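Local coordinates for protein phycocyanobilin lyase subunit alpha (Nostoc sp. PCC 7120, PDB 5N3U) that associates with CpcF to form a lyase that is probably required for chromophorylation of the phycocyanin alpha subunit, the cpcA gene product, at residues K116-L128 with Q146-A160. Sequence-based numbering, arbitrary orientation.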
ATOM      1  N   LYS A 116      17.965   7.512 -21.506  1.00 25.73           N
ATOM      2  CA  LYS A 116      19.401   7.782 -21.613  1.00 28.66           C
ATOM      3  C   LYS A 116      19.881   7.981 -23.042  1.00 29.82           C
ATOM      4  O   LYS A 116      21.034   7.804 -23.291  1.00 34.49           O
ATOM      5  CB  LYS A 116      20.338   6.687 -21.026  1.00 29.54           C
ATOM      6  CG  LYS A 116      20.044   6.061 -19.738  1.00 35.89           C
ATOM      7  CD  LYS A 116      20.200   6.936 -18.580  1.00 35.13           C
ATOM      8  CE  LYS A 116      19.742   6.166 -17.322  1.00 45.09           C
ATOM      9  NZ  LYS A 116      18.910   7.111 -16.483  1.00 42.96           N
ATOM     10  N   ASP A 117      19.031   8.359 -23.956  1.00 29.54           N
ATOM     11  CA  ASP A 117      19.400   8.508 -25.387  1.00 31.35           C
ATOM     12  C   ASP A 117      19.882   9.935 -25.707  1.00 27.73           C
ATOM     13  O   ASP A 117      19.165  10.934 -25.582  1.00 21.99           O
ATOM     14  CB  ASP A 117      18.183   8.194 -26.229  1.00 31.62           C
ATOM     15  CG  ASP A 117      18.499   7.971 -27.682  1.00 38.92           C
ATOM     16  OD1 ASP A 117      19.400   8.640 -28.193  1.00 37.37           O
ATOM     17  OD2 ASP A 117      17.779   7.173 -28.321  1.00 45.22           O
ATOM     18  N   LYS A 118      21.107  10.011 -26.194  1.00 27.81           N
ATOM     19  CA  LYS A 118      21.749  11.270 -26.426  1.00 29.93           C
ATOM     20  C   LYS A 118      21.140  12.057 -27.584  1.00 26.58           C
ATOM     21  O   LYS A 118      21.415  13.255 -27.712  1.00 24.18           O
ATOM     22  CB  LYS A 118      23.232  11.057 -26.729  1.00 39.93           C
ATOM     23  CG  LYS A 118      24.047  12.263 -26.321  1.00 49.90           C
ATOM     24  CD  LYS A 118      25.533  11.989 -26.542  1.00 61.89           C
ATOM     25  CE  LYS A 118      26.314  13.256 -26.908  1.00 63.87           C
ATOM     26  NZ  LYS A 118      27.659  13.215 -26.252  1.00 66.88           N
ATOM     27  N   THR A 119      20.301  11.422 -28.384  1.00 24.12           N
ATOM     28  CA  THR A 119      19.650  12.153 -29.486  1.00 26.29           C
ATOM     29  C   THR A 119      18.649  13.247 -29.050  1.00 23.90           C
ATOM     30  O   THR A 119      18.381  14.196 -29.763  1.00 19.39           O
ATOM     31  CB  THR A 119      19.029  11.192 -30.451  1.00 32.15           C
ATOM     32  OG1 THR A 119      17.945  10.522 -29.869  1.00 38.79           O
ATOM     33  CG2 THR A 119      20.051  10.138 -30.824  1.00 40.13           C
ATOM     34  N   ALA A 120      18.263  13.190 -27.770  1.00 22.05           N
ATOM     35  CA  ALA A 120      17.443  14.272 -27.181  1.00 20.88           C
ATOM     36  C   ALA A 120      18.177  15.550 -26.774  1.00 20.27           C
ATOM     37  O   ALA A 120      17.556  16.481 -26.394  1.00 19.70           O
ATOM     38  CB  ALA A 120      16.727  13.715 -26.017  1.00 21.54           C
ATOM     39  N   ALA A 121      19.484  15.592 -26.823  1.00 20.15           N
ATOM     40  CA  ALA A 121      20.228  16.749 -26.299  1.00 19.01           C
ATOM     41  C   ALA A 121      19.865  18.137 -26.896  1.00 21.27           C
ATOM     42  O   ALA A 121      19.603  19.103 -26.178  1.00 19.50           O
ATOM     43  CB  ALA A 121      21.705  16.470 -26.375  1.00 19.96           C
ATOM     44  N   PRO A 122      19.802  18.253 -28.208  1.00 23.80           N
ATOM     45  CA  PRO A 122      19.464  19.557 -28.719  1.00 23.99           C
ATOM     46  C   PRO A 122      18.077  20.044 -28.264  1.00 21.86           C
ATOM     47  O   PRO A 122      17.885  21.216 -27.966  1.00 24.06           O
ATOM     48  CB  PRO A 122      19.454  19.335 -30.270  1.00 25.81           C
ATOM     49  CG  PRO A 122      20.351  18.114 -30.455  1.00 28.11           C
ATOM     50  CD  PRO A 122      20.120  17.256 -29.275  1.00 26.09           C
ATOM     51  N   ALA A 123      17.080  19.168 -28.247  1.00 21.07           N
ATOM     52  CA  ALA A 123      15.769  19.612 -27.876  1.00 23.45           C
ATOM     53  C   ALA A 123      15.707  19.965 -26.371  1.00 23.02           C
ATOM     54  O   ALA A 123      15.041  20.931 -25.977  1.00 23.16           O
ATOM     55  CB  ALA A 123      14.755  18.585 -28.203  1.00 26.68           C
ATOM     56  N   LEU A 124      16.412  19.199 -25.553  1.00 21.41           N
ATOM     57  CA  LEU A 124      16.553  19.523 -24.111  1.00 21.54           C
ATOM     58  C   LEU A 124      17.257  20.811 -23.934  1.00 21.17           C
ATOM     59  O   LEU A 124      16.831  21.619 -23.128  1.00 19.99           O
ATOM     60  CB  LEU A 124      17.266  18.437 -23.368  1.00 18.96           C
ATOM     61  CG  LEU A 124      16.434  17.141 -23.330  1.00 22.48           C
ATOM     62  CD1 LEU A 124      17.293  15.943 -22.963  1.00 20.73           C
ATOM     63  CD2 LEU A 124      15.274  17.277 -22.371  1.00 20.74           C
ATOM     64  N   ILE A 125      18.321  21.020 -24.706  1.00 21.81           N
ATOM     65  CA  ILE A 125      19.081  22.297 -24.625  1.00 22.00           C
ATOM     66  C   ILE A 125      18.269  23.539 -24.950  1.00 21.88           C
ATOM     67  O   ILE A 125      18.323  24.551 -24.275  1.00 22.83           O
ATOM     68  CB  ILE A 125      20.340  22.203 -25.460  1.00 23.01           C
ATOM     69  CG1 ILE A 125      21.353  21.324 -24.704  1.00 24.96           C
ATOM     70  CG2 ILE A 125      20.992  23.568 -25.710  1.00 25.48           C
ATOM     71  CD1 ILE A 125      22.585  20.979 -25.545  1.00 28.96           C
ATOM     72  N   LYS A 126      17.388  23.404 -25.900  1.00 23.71           N
ATOM     73  CA  LYS A 126      16.514  24.496 -26.270  1.00 24.01           C
ATOM     74  C   LYS A 126      15.602  24.908 -25.121  1.00 22.84           C
ATOM     75  O   LYS A 126      15.289  26.092 -24.946  1.00 24.16           O
ATOM     76  CB  LYS A 126      15.730  24.002 -27.495  1.00 30.26           C
ATOM     77  CG  LYS A 126      14.595  24.875 -27.940  1.00 42.82           C
ATOM     78  CD  LYS A 126      14.659  25.131 -29.444  1.00 49.54           C
ATOM     79  CE  LYS A 126      14.679  23.858 -30.232  1.00 52.14           C
ATOM     80  NZ  LYS A 126      13.767  24.013 -31.418  1.00 64.64           N
ATOM     81  N   LEU A 127      15.182  23.985 -24.265  1.00 21.86           N
ATOM     82  CA  LEU A 127      14.329  24.382 -23.143  1.00 21.80           C
ATOM     83  C   LEU A 127      15.076  25.150 -22.061  1.00 21.93           C
ATOM     84  O   LEU A 127      14.472  25.737 -21.190  1.00 23.74           O
ATOM     85  CB  LEU A 127      13.628  23.153 -22.575  1.00 22.86           C
ATOM     86  CG  LEU A 127      12.681  22.391 -23.465  1.00 22.99           C
ATOM     87  CD1 LEU A 127      11.998  21.300 -22.709  1.00 22.50           C
ATOM     88  CD2 LEU A 127      11.589  23.273 -24.040  1.00 25.10           C
ATOM     89  N   LEU A 128      16.383  25.205 -22.141  1.00 23.38           N
ATOM     90  CA  LEU A 128      17.131  26.082 -21.266  1.00 23.13           C
ATOM     91  C   LEU A 128      17.397  27.484 -21.887  1.00 23.96           C
ATOM     92  O   LEU A 128      18.181  28.253 -21.354  1.00 28.29           O
ATOM     93  CB  LEU A 128      18.460  25.432 -20.897  1.00 24.84           C
ATOM     94  CG  LEU A 128      18.464  24.042 -20.227  1.00 24.32           C
ATOM     95  CD1 LEU A 128      19.885  23.623 -19.794  1.00 25.23           C
ATOM     96  CD2 LEU A 128      17.625  24.098 -18.994  1.00 21.07           C
ATOM     97  N   GLN A 146       9.500  26.132 -17.569  1.00 21.89           N
ATOM     98  CA  GLN A 146       9.900  24.869 -18.180  1.00 20.48           C
ATOM     99  C   GLN A 146      10.202  23.898 -17.079  1.00 19.31           C
ATOM    100  O   GLN A 146      10.381  24.280 -15.942  1.00 19.23           O
ATOM    101  CB  GLN A 146      11.130  25.046 -19.106  1.00 19.89           C
ATOM    102  CG  GLN A 146      10.975  25.960 -20.321  1.00 21.43           C
ATOM    103  CD  GLN A 146      10.018  25.371 -21.295  1.00 22.43           C
ATOM    104  OE1 GLN A 146       9.593  24.230 -21.158  1.00 20.21           O
ATOM    105  NE2 GLN A 146       9.722  26.090 -22.306  1.00 22.30           N
ATOM    106  N   PRO A 147      10.158  22.583 -17.375  1.00 20.65           N
ATOM    107  CA  PRO A 147      10.437  21.583 -16.359  1.00 17.81           C
ATOM    108  C   PRO A 147      11.944  21.489 -16.180  1.00 18.18           C
ATOM    109  O   PRO A 147      12.612  20.547 -16.655  1.00 18.43           O
ATOM    110  CB  PRO A 147       9.843  20.288 -16.952  1.00 18.94           C
ATOM    111  CG  PRO A 147       9.970  20.477 -18.419  1.00 17.90           C
ATOM    112  CD  PRO A 147       9.717  21.955 -18.632  1.00 19.77           C
ATOM    113  N   TYR A 148      12.510  22.496 -15.532  1.00 16.35           N
ATOM    114  CA  TYR A 148      13.988  22.560 -15.450  1.00 17.60           C
ATOM    115  C   TYR A 148      14.580  21.387 -14.726  1.00 17.22           C
ATOM    116  O   TYR A 148      15.649  20.871 -15.142  1.00 17.46           O
ATOM    117  CB  TYR A 148      14.407  23.904 -14.782  1.00 17.43           C
ATOM    118  CG  TYR A 148      14.114  25.120 -15.677  1.00 18.39           C
ATOM    119  CD1 TYR A 148      14.856  25.351 -16.826  1.00 18.99           C
ATOM    120  CD2 TYR A 148      13.080  25.974 -15.385  1.00 19.35           C
ATOM    121  CE1 TYR A 148      14.646  26.439 -17.595  1.00 21.74           C
ATOM    122  CE2 TYR A 148      12.791  27.037 -16.196  1.00 20.93           C
ATOM    123  CZ  TYR A 148      13.550  27.280 -17.283  1.00 21.41           C
ATOM    124  OH  TYR A 148      13.304  28.327 -18.116  1.00 20.69           O
ATOM    125  N   GLU A 149      13.956  20.958 -13.645  1.00 20.18           N
ATOM    126  CA  GLU A 149      14.451  19.838 -12.923  1.00 20.32           C
ATOM    127  C   GLU A 149      14.703  18.629 -13.817  1.00 23.97           C
ATOM    128  O   GLU A 149      15.794  18.057 -13.837  1.00 18.71           O
ATOM    129  CB  GLU A 149      13.508  19.510 -11.760  1.00 24.92           C
ATOM    130  CG  GLU A 149      13.880  18.277 -10.912  1.00 29.78           C
ATOM    131  CD  GLU A 149      12.976  18.090  -9.654  1.00 35.40           C
ATOM    132  OE1 GLU A 149      11.986  18.828  -9.488  1.00 35.94           O
ATOM    133  OE2 GLU A 149      13.315  17.282  -8.747  1.00 26.48           O
ATOM    134  N   ALA A 150      13.659  18.205 -14.541  1.00 18.48           N
ATOM    135  CA  ALA A 150      13.749  17.038 -15.436  1.00 19.43           C
ATOM    136  C   ALA A 150      14.650  17.284 -16.566  1.00 17.03           C
ATOM    137  O   ALA A 150      15.387  16.389 -16.964  1.00 18.60           O
ATOM    138  CB  ALA A 150      12.344  16.743 -15.948  1.00 20.53           C
ATOM    139  N   VAL A 151      14.699  18.478 -17.106  1.00 15.24           N
ATOM    140  CA  VAL A 151      15.561  18.755 -18.249  1.00 17.77           C
ATOM    141  C   VAL A 151      17.053  18.649 -17.861  1.00 20.34           C
ATOM    142  O   VAL A 151      17.898  18.082 -18.589  1.00 16.80           O
ATOM    143  CB  VAL A 151      15.295  20.157 -18.852  1.00 17.98           C
ATOM    144  CG1 VAL A 151      16.414  20.630 -19.762  1.00 18.24           C
ATOM    145  CG2 VAL A 151      13.925  20.174 -19.585  1.00 18.29           C
ATOM    146  N   LEU A 152      17.367  19.235 -16.733  1.00 18.24           N
ATOM    147  CA  LEU A 152      18.764  19.197 -16.256  1.00 18.93           C
ATOM    148  C   LEU A 152      19.147  17.731 -15.940  1.00 18.20           C
ATOM    149  O   LEU A 152      20.201  17.287 -16.305  1.00 20.36           O
ATOM    150  CB  LEU A 152      18.885  20.022 -14.980  1.00 19.10           C
ATOM    151  CG  LEU A 152      18.810  21.552 -15.233  1.00 20.17           C
ATOM    152  CD1 LEU A 152      18.494  22.280 -13.969  1.00 20.33           C
ATOM    153  CD2 LEU A 152      20.001  22.090 -16.015  1.00 23.48           C
ATOM    154  N   GLU A 153      18.314  17.033 -15.228  1.00 20.83           N
ATOM    155  CA  GLU A 153      18.587  15.635 -14.917  1.00 23.19           C
ATOM    156  C   GLU A 153      18.775  14.887 -16.221  1.00 22.02           C
ATOM    157  O   GLU A 153      19.719  14.085 -16.359  1.00 21.64           O
ATOM    158  CB  GLU A 153      17.427  15.027 -14.174  1.00 25.79           C
ATOM    159  CG  GLU A 153      17.420  15.445 -12.740  1.00 28.76           C
ATOM    160  CD  GLU A 153      16.360  14.748 -11.929  1.00 41.68           C
ATOM    161  OE1 GLU A 153      15.441  14.100 -12.509  1.00 43.55           O
ATOM    162  OE2 GLU A 153      16.437  14.865 -10.687  1.00 41.38           O
ATOM    163  N   ALA A 154      17.875  15.118 -17.192  1.00 18.19           N
ATOM    164  CA  ALA A 154      18.025  14.398 -18.463  1.00 18.12           C
ATOM    165  C   ALA A 154      19.348  14.663 -19.199  1.00 18.84           C
ATOM    166  O   ALA A 154      19.998  13.754 -19.750  1.00 20.10           O
ATOM    167  CB  ALA A 154      16.855  14.725 -19.360  1.00 17.82           C
ATOM    168  N   LEU A 155      19.816  15.909 -19.167  1.00 18.97           N
ATOM    169  CA  LEU A 155      21.033  16.284 -19.843  1.00 18.95           C
ATOM    170  C   LEU A 155      22.252  15.636 -19.161  1.00 20.25           C
ATOM    171  O   LEU A 155      23.159  15.172 -19.856  1.00 18.76           O
ATOM    172  CB  LEU A 155      21.255  17.811 -19.845  1.00 19.51           C
ATOM    173  CG  LEU A 155      20.322  18.506 -20.833  1.00 19.70           C
ATOM    174  CD1 LEU A 155      20.320  19.970 -20.540  1.00 20.54           C
ATOM    175  CD2 LEU A 155      20.702  18.246 -22.255  1.00 20.17           C
ATOM    176  N   GLY A 156      22.189  15.522 -17.849  1.00 18.93           N
ATOM    177  CA  GLY A 156      23.203  14.723 -17.148  1.00 22.72           C
ATOM    178  C   GLY A 156      23.251  13.275 -17.511  1.00 24.24           C
ATOM    179  O   GLY A 156      24.347  12.695 -17.807  1.00 22.53           O
ATOM    180  N   ALA A 157      22.062  12.698 -17.547  1.00 23.91           N
ATOM    181  CA  ALA A 157      21.894  11.252 -17.799  1.00 23.99           C
ATOM    182  C   ALA A 157      22.293  10.856 -19.174  1.00 27.17           C
ATOM    183  O   ALA A 157      22.793   9.774 -19.340  1.00 25.02           O
ATOM    184  CB  ALA A 157      20.482  10.764 -17.508  1.00 25.85           C
ATOM    185  N   ILE A 158      22.107  11.713 -20.157  1.00 23.13           N
ATOM    186  CA  ILE A 158      22.493  11.400 -21.513  1.00 26.24           C
ATOM    187  C   ILE A 158      23.902  11.790 -21.862  1.00 31.07           C
ATOM    188  O   ILE A 158      24.313  11.624 -23.023  1.00 32.61           O
ATOM    189  CB  ILE A 158      21.501  11.928 -22.546  1.00 24.83           C
ATOM    190  CG1 ILE A 158      21.652  13.447 -22.696  1.00 24.26           C
ATOM    191  CG2 ILE A 158      20.093  11.483 -22.164  1.00 27.23           C
ATOM    192  CD1 ILE A 158      20.644  14.126 -23.545  1.00 22.95           C
ATOM    193  N   GLY A 159      24.661  12.328 -20.917  1.00 25.69           N
ATOM    194  CA  GLY A 159      26.045  12.640 -21.183  1.00 27.85           C
ATOM    195  C   GLY A 159      26.268  13.842 -22.102  1.00 32.13           C
ATOM    196  O   GLY A 159      27.270  13.896 -22.794  1.00 28.29           O
ATOM    197  N   ALA A 160      25.393  14.862 -22.061  1.00 25.95           N
ATOM    198  CA  ALA A 160      25.530  16.011 -22.924  1.00 25.60           C
ATOM    199  C   ALA A 160      26.512  17.022 -22.371  1.00 25.92           C
ATOM    200  O   ALA A 160      26.102  18.090 -21.812  1.00 27.67           O
ATOM    201  CB  ALA A 160      24.175  16.677 -23.086  1.00 28.28           C
TER
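Asp117 OD1 accepts a hydrogen bond from the backbone N of Thr119 at 2.9 Å in a nearly straight bond (168°), an Asx turn, and Thr119 OG1 adds a weak second bond. This turn lies against Ile158, whose CG2 rests 3.6 Å from Asp117 O. Ile158 has CG1 between its backbone N and carbonyl carbon (chi1 75°). With chi2 extended, CD1 reaches the N and CB of Ala121, and touches Leu124 CD1 tip to tip at 3.9 Å. Leu124 packs its CB on Leu155 CD2 (3.6 Å), while its CD1 also reaches Ala154 CB. Leu155 forks: CD2 meets Ile125 CG1, the two side chains crossing at about a right angle, and CD1 meets Leu128 CD1 end to end at 3.8 Å. The other branch of Leu128, CD2, sits at the edge of the Tyr148 ring, in its plane, 3.7 Å from CD1 of the tyrosine. Val151 splits its methyls: CG1 lies by Leu124 O and Leu128 CD2, CG2 by Leu127 CD1. Leu127 CD2 lies against the amide of Gln146, whose OE1 takes a hydrogen bond from Arg105. No hydrogen bond joins the two segments, so apolar contact carries the interface. A Schellman motif at Gly159 ends helix 148-157 beside Lys118, whose CG lies 3.4 Å from Ile158 O. Helix 90-96 touches Ala120 and Ala123, and helix 176-190 touches Leu152. The two helices run roughly antiparallel, at 147° with axes 9.8 Å apart, and belong to the stacked helices of a HEAT-repeat solenoid.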